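Local atomic coordinates of ECXA (Escherichia coli, PDB entry 4L63), a protein that binds a zinc ion and is probably a metallopeptidase of the metzincin type. Residues 154-159 with 206-211. Numbering follows the deposited sequence.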
loop_
_atom_site.group_PDB
_atom_site.type_symbol
_atom_site.label_atom_id
_atom_site.label_comp_id
_atom_site.label_asym_id
_atom_site.label_seq_id
_atom_site.Cartn_x
_atom_site.Cartn_y
_atom_site.Cartn_z
ATOM N N LEU A 154 34.690 -1.365 0.102
ATOM C CA LEU A 154 34.944 -0.621 -1.126
ATOM C C LEU A 154 33.775 -0.716 -2.105
ATOM O O LEU A 154 33.363 0.295 -2.671
ATOM C CB LEU A 154 36.229 -1.104 -1.802
ATOM C CG LEU A 154 36.883 -0.028 -2.667
ATOM C CD1 LEU A 154 37.737 0.896 -1.813
ATOM C CD2 LEU A 154 37.708 -0.644 -3.795
ATOM N N ARG A 155 33.245 -1.920 -2.305
ATOM C CA ARG A 155 32.098 -2.099 -3.195
ATOM C C ARG A 155 30.886 -1.334 -2.684
ATOM O O ARG A 155 30.238 -0.617 -3.443
ATOM C CB ARG A 155 31.740 -3.576 -3.351
ATOM C CG ARG A 155 32.795 -4.394 -4.060
ATOM C CD ARG A 155 32.336 -5.824 -4.268
ATOM N NE ARG A 155 33.375 -6.627 -4.909
ATOM C CZ ARG A 155 33.592 -6.667 -6.220
ATOM N NH1 ARG A 155 34.566 -7.425 -6.707
ATOM N NH2 ARG A 155 32.839 -5.949 -7.044
ATOM N N ILE A 156 30.582 -1.510 -1.401
ATOM C CA ILE A 156 29.519 -0.754 -0.740
ATOM C C ILE A 156 29.698 0.743 -0.969
ATOM O O ILE A 156 28.770 1.424 -1.397
ATOM C CB ILE A 156 29.486 -1.021 0.773
ATOM C CG1 ILE A 156 29.137 -2.484 1.051
ATOM C CG2 ILE A 156 28.493 -0.085 1.459
ATOM C CD1 ILE A 156 29.115 -2.843 2.522
ATOM N N THR A 157 30.904 1.241 -0.699
ATOM C CA THR A 157 31.211 2.656 -0.883
ATOM C C THR A 157 30.977 3.104 -2.320
ATOM O O THR A 157 30.361 4.141 -2.556
ATOM C CB THR A 157 32.669 2.980 -0.489
ATOM O OG1 THR A 157 32.879 2.646 0.889
ATOM C CG2 THR A 157 32.966 4.453 -0.701
ATOM N N ILE A 158 31.462 2.314 -3.274
ATOM C CA ILE A 158 31.303 2.634 -4.689
ATOM C C ILE A 158 29.837 2.547 -5.129
ATOM O O ILE A 158 29.331 3.469 -5.758
ATOM C CB ILE A 158 32.177 1.715 -5.571
ATOM C CG1 ILE A 158 33.655 2.035 -5.337
ATOM C CG2 ILE A 158 31.827 1.888 -7.034
ATOM C CD1 ILE A 158 34.610 1.363 -6.306
ATOM N N LYS A 159 29.154 1.458 -4.783
ATOM C CA LYS A 159 27.724 1.319 -5.077
ATOM C C LYS A 159 26.895 2.460 -4.486
ATOM O O LYS A 159 25.998 2.994 -5.143
ATOM C CB LYS A 159 27.199 -0.020 -4.561
ATOM C CG LYS A 159 27.776 -1.217 -5.288
ATOM C CD LYS A 159 27.430 -2.505 -4.581
ATOM C CE LYS A 159 28.314 -3.631 -5.072
ATOM N NZ LYS A 159 27.746 -4.949 -4.707
ATOM N N ASP A 206 25.053 2.042 10.138
ATOM C CA ASP A 206 26.039 1.175 9.506
ATOM C C ASP A 206 25.294 0.184 8.626
ATOM O O ASP A 206 24.579 -0.692 9.128
ATOM C CB ASP A 206 26.893 0.433 10.531
ATOM C CG ASP A 206 27.925 -0.473 9.876
ATOM O OD1 ASP A 206 28.869 0.046 9.242
ATOM O OD2 ASP A 206 27.770 -1.709 9.967
ATOM N N TYR A 207 25.456 0.340 7.315
ATOM C CA TYR A 207 24.740 -0.466 6.330
ATOM C C TYR A 207 24.913 -1.968 6.558
ATOM O O TYR A 207 23.956 -2.735 6.446
ATOM C CB TYR A 207 25.206 -0.100 4.919
ATOM C CG TYR A 207 24.639 -0.989 3.833
ATOM C CD1 TYR A 207 23.303 -0.889 3.449
ATOM C CD2 TYR A 207 25.436 -1.934 3.197
ATOM C CE1 TYR A 207 22.782 -1.703 2.459
ATOM C CE2 TYR A 207 24.926 -2.750 2.206
ATOM C CZ TYR A 207 23.600 -2.631 1.839
ATOM O OH TYR A 207 23.091 -3.442 0.852
ATOM N N ILE A 208 26.134 -2.384 6.874
ATOM C CA ILE A 208 26.412 -3.804 7.066
ATOM C C ILE A 208 25.620 -4.352 8.242
ATOM O O ILE A 208 24.994 -5.411 8.152
ATOM C CB ILE A 208 27.903 -4.070 7.307
ATOM C CG1 ILE A 208 28.725 -3.608 6.107
ATOM C CG2 ILE A 208 28.137 -5.553 7.575
ATOM C CD1 ILE A 208 30.201 -3.942 6.223
ATOM N N ASP A 209 25.654 -3.614 9.347
ATOM C CA ASP A 209 24.929 -3.992 10.547
ATOM C C ASP A 209 23.419 -4.038 10.299
ATOM O O ASP A 209 22.743 -4.959 10.746
ATOM C CB ASP A 209 25.249 -3.023 11.684
ATOM C CG ASP A 209 24.800 -3.542 13.035
ATOM O OD1 ASP A 209 25.051 -4.732 13.333
ATOM O OD2 ASP A 209 24.195 -2.760 13.799
ATOM N N ARG A 210 22.890 -3.044 9.589
ATOM C CA ARG A 210 21.465 -3.037 9.284
ATOM C C ARG A 210 21.109 -4.168 8.321
ATOM O O ARG A 210 20.058 -4.796 8.458
ATOM C CB ARG A 210 21.026 -1.686 8.701
ATOM C CG ARG A 210 21.285 -0.494 9.621
ATOM C CD ARG A 210 20.887 -0.811 11.053
ATOM N NE ARG A 210 19.472 -1.146 11.167
ATOM C CZ ARG A 210 18.943 -1.813 12.187
ATOM N NH1 ARG A 210 19.717 -2.238 13.180
ATOM N NH2 ARG A 210 17.640 -2.071 12.206
ATOM N N LEU A 211 21.987 -4.434 7.357
ATOM C CA LEU A 211 21.739 -5.493 6.383
ATOM C C LEU A 211 21.754 -6.857 7.066
ATOM O O LEU A 211 20.923 -7.720 6.774
ATOM C CB LEU A 211 22.774 -5.451 5.256
ATOM C CG LEU A 211 22.553 -6.466 4.132
ATOM C CD1 LEU A 211 21.156 -6.308 3.552
ATOM C CD2 LEU A 211 23.611 -6.334 3.048
#
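Ile156 reaches Tyr207 and Ile208 with an extended side chain: CG1 is anti to the carbonyl carbon (chi1 -64°), and CD1 continues the zigzag outward (chi2 179°). Tyr207 answers with its ring carbon CG anti to the backbone N (chi1 173°), which brings the CD2 edge of the ring up to Ile156. Ile156 CD1 then touches two neighbouring side chains at the start of helix 207-215. It lies 3.8 Å from Tyr207 CD2, at the edge of the ring and near its plane, so this is not stacking on the ring face. The CG2 branch of Ile156 joins in, 4.0 Å from the same Tyr207 CD2. On Ile208 the nearest atom is CG1, 3.7 Å from Ile156 CD1, and the two isoleucine chains cross at about a right angle. Ile224 also packs on Ile156, and Ile208 rests further on Leu134 of helix 131-137. The first turn of helix 207-215 is N-capped by Asp206, whose OD2 accepts from Asp209 N at 2.9 Å. Tyr207 OH is hydrogen-bonded to Gly225 N, which ties down the far end of the ring. Ile156 sits one helical turn before His160, a zinc ligand of the HExxH motif. Across the two segments the chemistry is wholly apolar: the contact packs helix 207-215 against the zinc-binding helix through van der Waals contact and burial of hydrocarbon.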